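Local coordinates for transcriptional regulator (Aquifex aeolicus, PDB 2EH3), which probably binds DNA and regulates transcription as a dimeric, all-helical repressor-like protein of the TetR/AcrR family, at residues 94-97 with 98-102; 103-106 with 107-111; 117-120 with 121-125. All coordinates share one frame; numbering follows the deposited sequence.

Interactions 1 and 2 meet at the corner where helix 88-99 gives way to helix 105-126, their centres about 8 Å apart; Leu99 O probably accepts a hydrogen bond from Arg105 NE at 3.0 Å, and Phe94 and Leu99 pack on Tyr108. Both also touch the second subunit. Interaction 3 lies farther along helix 105-126, its centre about 21 Å from that of interaction 2 and about 26 Å from that of interaction 1, and no other chain of the assembly touches it. It is nearest to the metal sites: the side chain of Phe122 is about 8 Å from that of the magnesium ligand Glu75 and about 13 Å from a bound magnesium ion.

Interaction 1 of 3, residues 94-97 with 98-102; sequences FLFD and LLCSE
Leu98 folds back against Phe94 in the last turns of helix 88-99, its CD1 3.8 Å from Phe94 CA and its CB close to Phe94 O. CG lies beside its own backbone N (chi1 -73°), which turns the isobutyl group toward Ile50 and Ile54 of helix 46-67 and Ile107 of helix 105-126. With an alanine here, the gap between these three isoleucines and the Phe94 backbone would probably be left unfilled. The amide of Leu98 makes a weak bond to Phe94 O; the straighter bond to that oxygen comes one residue later, from Leu99 N at 3.1 Å. Such a bond spans five residues, and Cys100 N to Leu95 O (3.1 Å) repeats it, so the helix widens here into a pi-type turn. Leu99 runs alongside Leu95, both side chains pointing the same way, and its CD2 presses on Leu95 CD1 at 3.4 Å, tighter than usual for methyl groups. Cys100 points back at the helix: SG lies 3.3 Å from Leu95 O and 4.0 Å from Phe96 CD1, reaching the phenyl ring obliquely. Ser101 OG donates to Leu98 O at 2.8 Å, an oxygen that also accepts from Ser101 N, and bonds in addition to Phe104 N. Because Cys100 SG forms a disulfide with Cys100 of the second subunit, while the Phe96 ring meets Arg105 of that subunit in a cation-pi contact, this widened turn lies at a covalent as well as a packed link of the dimer.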
# COMPACT_ATOMS: atom_id res chain seq x y z
N PHE A 94 8.54 7.00 1.94
CA PHE A 94 8.59 5.58 2.22
C PHE A 94 7.78 4.78 1.18
O PHE A 94 8.24 3.76 0.65
CB PHE A 94 8.01 5.39 3.63
CG PHE A 94 8.20 4.02 4.22
CD1 PHE A 94 9.46 3.50 4.44
CD2 PHE A 94 7.08 3.30 4.62
CE1 PHE A 94 9.62 2.26 5.05
CE2 PHE A 94 7.23 2.05 5.24
CZ PHE A 94 8.50 1.54 5.45
N LEU A 95 6.57 5.23 0.89
CA LEU A 95 5.77 4.53 -0.12
C LEU A 95 6.25 4.75 -1.56
O LEU A 95 6.58 3.78 -2.29
CB LEU A 95 4.31 4.98 0.01
CG LEU A 95 3.32 4.53 -1.06
CD1 LEU A 95 3.30 3.02 -1.19
CD2 LEU A 95 1.93 5.06 -0.71
N PHE A 96 6.35 6.00 -1.97
CA PHE A 96 6.64 6.28 -3.37
C PHE A 96 8.05 6.15 -3.83
O PHE A 96 8.29 5.91 -5.02
CB PHE A 96 6.04 7.63 -3.74
CG PHE A 96 4.55 7.64 -3.63
CD1 PHE A 96 3.77 6.83 -4.47
CD2 PHE A 96 3.90 8.44 -2.69
CE1 PHE A 96 2.38 6.80 -4.37
CE2 PHE A 96 2.50 8.41 -2.59
CZ PHE A 96 1.74 7.60 -3.43
N ASP A 97 9.00 6.31 -2.90
CA ASP A 97 10.40 6.15 -3.22
C ASP A 97 11.01 4.81 -2.80
O ASP A 97 12.06 4.40 -3.35
CB ASP A 97 11.21 7.30 -2.63
CG ASP A 97 10.84 8.62 -3.24
OD1 ASP A 97 10.87 8.75 -4.47
OD2 ASP A 97 10.50 9.52 -2.45
N LEU A 98 10.40 4.11 -1.83
CA LEU A 98 10.95 2.82 -1.44
C LEU A 98 10.09 1.64 -1.89
O LEU A 98 10.60 0.80 -2.63
CB LEU A 98 11.25 2.78 0.08
CG LEU A 98 12.48 3.60 0.51
CD1 LEU A 98 12.11 5.04 0.78
CD2 LEU A 98 13.08 2.97 1.79
N LEU A 99 8.83 1.55 -1.47
CA LEU A 99 8.01 0.42 -1.93
C LEU A 99 7.95 0.39 -3.46
O LEU A 99 8.12 -0.67 -4.07
CB LEU A 99 6.59 0.51 -1.35
CG LEU A 99 5.61 -0.50 -1.99
CD1 LEU A 99 6.10 -1.92 -1.68
CD2 LEU A 99 4.16 -0.30 -1.43
N CYS A 100 7.72 1.55 -4.06
CA CYS A 100 7.58 1.65 -5.51
C CYS A 100 8.85 1.41 -6.29
O CYS A 100 8.82 1.16 -7.50
CB CYS A 100 6.97 3.01 -5.85
SG CYS A 100 5.26 3.19 -5.28
N SER A 101 9.99 1.43 -5.60
CA SER A 101 11.27 1.22 -6.29
C SER A 101 11.59 -0.24 -6.39
O SER A 101 10.97 -1.05 -5.72
CB SER A 101 12.38 1.89 -5.48
OG SER A 101 12.73 1.05 -4.38
N GLU A 102 12.52 -0.63 -7.26
CA GLU A 102 12.92 -2.02 -7.24
C GLU A 102 14.10 -2.14 -6.24
O GLU A 102 14.16 -3.07 -5.43
CB GLU A 102 13.40 -2.50 -8.62
CG GLU A 102 12.32 -2.60 -9.64
CD GLU A 102 11.37 -3.75 -9.39
OE1 GLU A 102 11.68 -4.66 -8.58
OE2 GLU A 102 10.30 -3.75 -10.03

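Interaction 2 of 3, residues 103-106 with 107-111; sequences KFRN and IYFEK
The first turn of helix 105-126 starts at its N-cap residue, Phe104, whose O accepts from Ile107 N at 3.0 Å and, weakly, from Tyr108 N. The Ile107 amide comes from well above the carbonyl plane, not along a lone pair. The side chains of Phe104 and Ile107 run side by side, CD1 to CD1 at 3.9 Å. Regular helical bonding takes over with Phe109 N to Arg105 O, 3.1 Å long and nearly straight at 171°. The Arg105 and Phe109 side chains also run side by side, Arg105 CG 3.7 Å from Phe109 CE2. Glu110 N then bonds to Asn106 O, and the same pair is joined again by its side chains: Asn106 ND2 donates to Glu110 OE2 at 2.9 Å. Glu110 OE2 lies near the plane of the Asn106 amide, while the donor meets it from above the carboxylate plane, the two groups being turned 69° apart. A chi1 of 67°, which sets CG of Asn106 between the backbone N and the carbonyl carbon, brings the amide to this bond. Helix 88-99 packs on the turn, with Leu98 on Phe104 and Ile107, and Leu99 on Tyr108 and Phe109. Arg105 and Phe109 face the second subunit, meeting its Tyr92 and His148, while Lys111 reaches Glu55 of helix 46-67 in a salt bridge.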
# COMPACT_ATOMS: atom_id res chain seq x y z
N LYS A 103 15.02 -1.18 -6.33
CA LYS A 103 16.22 -1.17 -5.50
C LYS A 103 16.01 -1.07 -3.99
O LYS A 103 16.73 -1.72 -3.22
CB LYS A 103 17.16 -0.03 -5.96
CG LYS A 103 18.49 0.06 -5.23
CD LYS A 103 19.33 1.26 -5.70
CE LYS A 103 20.77 1.10 -5.21
NZ LYS A 103 21.66 2.23 -5.60
N PHE A 104 15.01 -0.30 -3.57
CA PHE A 104 14.79 -0.09 -2.14
C PHE A 104 13.56 -0.80 -1.57
O PHE A 104 13.24 -0.62 -0.39
CB PHE A 104 14.67 1.42 -1.85
CG PHE A 104 15.86 2.23 -2.29
CD1 PHE A 104 17.15 1.86 -1.92
CD2 PHE A 104 15.68 3.39 -3.02
CE1 PHE A 104 18.25 2.65 -2.27
CE2 PHE A 104 16.79 4.20 -3.38
CZ PHE A 104 18.06 3.82 -3.00
N ARG A 105 12.90 -1.63 -2.37
CA ARG A 105 11.71 -2.35 -1.88
C ARG A 105 11.97 -3.15 -0.62
O ARG A 105 11.11 -3.20 0.28
CB ARG A 105 11.16 -3.28 -2.96
CG ARG A 105 9.75 -3.80 -2.62
CD ARG A 105 9.08 -4.43 -3.84
NE ARG A 105 8.99 -3.44 -4.91
CZ ARG A 105 8.65 -3.71 -6.16
NH1 ARG A 105 8.34 -4.95 -6.52
NH2 ARG A 105 8.62 -2.73 -7.06
N ASN A 106 13.14 -3.76 -0.54
CA ASN A 106 13.47 -4.58 0.61
C ASN A 106 13.49 -3.76 1.91
O ASN A 106 13.17 -4.29 2.97
CB ASN A 106 14.83 -5.25 0.41
CG ASN A 106 15.96 -4.24 0.38
OD1 ASN A 106 16.10 -3.44 -0.56
ND2 ASN A 106 16.78 -4.26 1.44
N ILE A 107 13.89 -2.49 1.83
CA ILE A 107 13.94 -1.65 3.04
C ILE A 107 12.54 -1.38 3.54
O ILE A 107 12.27 -1.42 4.75
CB ILE A 107 14.65 -0.31 2.74
CG1 ILE A 107 16.07 -0.61 2.28
CG2 ILE A 107 14.64 0.61 3.98
CD1 ILE A 107 16.81 0.59 1.70
N TYR A 108 11.63 -1.07 2.61
CA TYR A 108 10.24 -0.81 2.95
C TYR A 108 9.74 -2.00 3.73
O TYR A 108 9.23 -1.85 4.84
CB TYR A 108 9.40 -0.67 1.68
CG TYR A 108 7.92 -0.55 1.92
CD1 TYR A 108 7.33 0.69 2.18
CD2 TYR A 108 7.09 -1.66 1.84
CE1 TYR A 108 5.95 0.82 2.36
CE2 TYR A 108 5.71 -1.56 2.03
CZ TYR A 108 5.14 -0.31 2.28
OH TYR A 108 3.77 -0.23 2.41
N PHE A 109 9.90 -3.19 3.17
CA PHE A 109 9.41 -4.36 3.90
C PHE A 109 10.16 -4.67 5.20
O PHE A 109 9.55 -5.17 6.16
CB PHE A 109 9.36 -5.58 2.97
CG PHE A 109 8.21 -5.53 2.00
CD1 PHE A 109 6.89 -5.46 2.47
CD2 PHE A 109 8.44 -5.48 0.62
CE1 PHE A 109 5.81 -5.35 1.58
CE2 PHE A 109 7.35 -5.36 -0.29
CZ PHE A 109 6.04 -5.29 0.20
N GLU A 110 11.46 -4.37 5.25
CA GLU A 110 12.22 -4.64 6.46
C GLU A 110 11.69 -3.81 7.62
O GLU A 110 11.48 -4.33 8.73
CB GLU A 110 13.71 -4.32 6.22
CG GLU A 110 14.45 -5.45 5.50
CD GLU A 110 15.75 -5.00 4.83
OE1 GLU A 110 16.32 -3.96 5.24
OE2 GLU A 110 16.21 -5.69 3.88
N LYS A 111 11.42 -2.54 7.37
CA LYS A 111 10.93 -1.64 8.39
C LYS A 111 9.53 -1.98 8.85
O LYS A 111 9.22 -1.87 10.04
CB LYS A 111 10.96 -0.19 7.88
CG LYS A 111 12.36 0.30 7.62
CD LYS A 111 13.32 -0.02 8.79
CE LYS A 111 14.65 0.70 8.57
NZ LYS A 111 15.67 0.40 9.61

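Interaction 3 of 3, residues 117-120 with 121-125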
# COMPACT_ATOMS: atom_id res chain seq x y z
N ARG A 117 6.87 -6.81 14.24
CA ARG A 117 7.43 -7.65 15.30
C ARG A 117 7.29 -6.96 16.65
O ARG A 117 6.91 -7.59 17.64
CB ARG A 117 8.91 -7.97 15.04
CG ARG A 117 9.17 -9.01 13.96
CD ARG A 117 10.63 -9.51 14.01
NE ARG A 117 11.62 -8.44 13.83
CZ ARG A 117 12.01 -7.96 12.65
NH1 ARG A 117 11.50 -8.46 11.54
NH2 ARG A 117 12.91 -6.99 12.58
N ARG A 118 7.58 -5.66 16.69
CA ARG A 118 7.48 -4.93 17.95
C ARG A 118 6.05 -4.82 18.44
O ARG A 118 5.77 -4.93 19.65
CB ARG A 118 8.09 -3.54 17.81
CG ARG A 118 9.56 -3.61 17.60
CD ARG A 118 10.13 -2.23 17.37
NE ARG A 118 11.57 -2.29 17.10
CZ ARG A 118 12.49 -2.30 18.06
NH1 ARG A 118 12.13 -2.25 19.33
NH2 ARG A 118 13.77 -2.35 17.73
N PHE A 119 5.13 -4.57 17.52
CA PHE A 119 3.75 -4.47 17.88
C PHE A 119 3.26 -5.83 18.40
O PHE A 119 2.52 -5.91 19.39
CB PHE A 119 2.95 -4.01 16.66
CG PHE A 119 1.52 -3.74 16.95
CD1 PHE A 119 1.11 -3.15 18.15
CD2 PHE A 119 0.55 -4.06 15.98
CE1 PHE A 119 -0.24 -2.88 18.38
CE2 PHE A 119 -0.78 -3.79 16.21
CZ PHE A 119 -1.19 -3.20 17.41
N GLU A 120 3.67 -6.89 17.73
CA GLU A 120 3.27 -8.23 18.17
C GLU A 120 3.73 -8.50 19.57
O GLU A 120 2.95 -9.02 20.39
CB GLU A 120 3.85 -9.32 17.26
CG GLU A 120 3.01 -9.52 16.07
CD GLU A 120 3.26 -10.83 15.39
OE1 GLU A 120 2.63 -10.97 14.33
OE2 GLU A 120 4.06 -11.69 15.86
N LYS A 121 5.00 -8.18 19.85
CA LYS A 121 5.58 -8.41 21.17
C LYS A 121 4.76 -7.68 22.23
O LYS A 121 4.48 -8.21 23.29
CB LYS A 121 7.03 -7.93 21.22
CG LYS A 121 7.98 -8.81 20.40
CD LYS A 121 9.46 -8.46 20.60
CE LYS A 121 10.33 -9.00 19.45
NZ LYS A 121 10.06 -10.44 19.13
N PHE A 122 4.41 -6.44 21.94
CA PHE A 122 3.58 -5.65 22.85
C PHE A 122 2.21 -6.33 23.08
O PHE A 122 1.70 -6.43 24.22
CB PHE A 122 3.42 -4.24 22.26
CG PHE A 122 2.32 -3.43 22.89
CD1 PHE A 122 2.55 -2.69 24.06
CD2 PHE A 122 1.05 -3.40 22.31
CE1 PHE A 122 1.52 -1.95 24.63
CE2 PHE A 122 0.00 -2.66 22.88
CZ PHE A 122 0.25 -1.93 24.04
N LEU A 123 1.60 -6.83 22.02
CA LEU A 123 0.30 -7.47 22.16
C LEU A 123 0.34 -8.84 22.81
O LEU A 123 -0.69 -9.29 23.31
CB LEU A 123 -0.38 -7.58 20.80
CG LEU A 123 -0.82 -6.25 20.19
CD1 LEU A 123 -1.22 -6.50 18.76
CD2 LEU A 123 -1.98 -5.65 20.99
N GLU A 124 1.50 -9.50 22.82
CA GLU A 124 1.57 -10.85 23.42
C GLU A 124 1.36 -10.82 24.92
O GLU A 124 0.97 -11.84 25.50
CB GLU A 124 2.92 -11.53 23.12
CG GLU A 124 3.14 -12.02 21.67
CD GLU A 124 2.31 -13.26 21.27
OE1 GLU A 124 1.88 -14.07 22.12
OE2 GLU A 124 2.14 -13.41 20.04
N LYS A 125 1.60 -9.67 25.54
CA LYS A 125 1.46 -9.54 26.97
C LYS A 125 0.05 -9.83 27.42
O LYS A 125 -0.15 -10.72 28.26
CB LYS A 125 1.90 -8.15 27.44
CG LYS A 125 3.35 -7.83 27.06
CD LYS A 125 4.02 -6.95 28.11
CE LYS A 125 5.48 -6.68 27.77
NZ LYS A 125 6.31 -7.92 27.79
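Phe119 and Leu123, one turn apart, make a CH-pi contact in the C-terminal half of helix 105-126, within the tetracyclin repressor-like C-terminal domain. The main chain is regular alpha-helix: Lys121 N bonds to Arg117 O, Phe122 N to Arg118 O, and Leu123 N to Phe119 O at 2.9 Å, while the next bond, Glu124 N to Glu120 O, is weak. Leu123 keeps CG beside its backbone N and CD1 extended beyond it (chi2 169°), a shape that carries this methyl back along the helix and over the phenyl ring. Phe119 meets it with CG anti to the backbone N (chi1 -174°). Phe122 crosses Phe119 obliquely, its CD2 4.2 Å from Phe119 CE1, and Phe119 O lies at the edge of the Phe122 ring. Both rings and Leu123 are packed against helix 73-86, through Leu77, Leu76 and Pro73; Phe119 also touches Phe65 of helix 46-67 and Ile138 of helix 131-152. The polar side chains look elsewhere. Arg117 and Arg118 both form salt bridges with Asp114, and the first carbons of the Lys121 side chain stay close to the backbone, CG 3.2 Å from Arg117 O. Glu120 OE1 bonds to Ser135 OG on helix 131-152, whereas OE2 is 4.9 Å from Glu124 OE2. Glu132 brings a third carboxylate close to Glu124, so this group of like charges may raise the proton affinity of Glu124. On the apolar side the fit is close: Leu123 CD1 sits 3.7 Å from the centroid of the Phe119 ring, 16° off its normal, with Phe119 CZ the nearest ring atom at 3.6 Å.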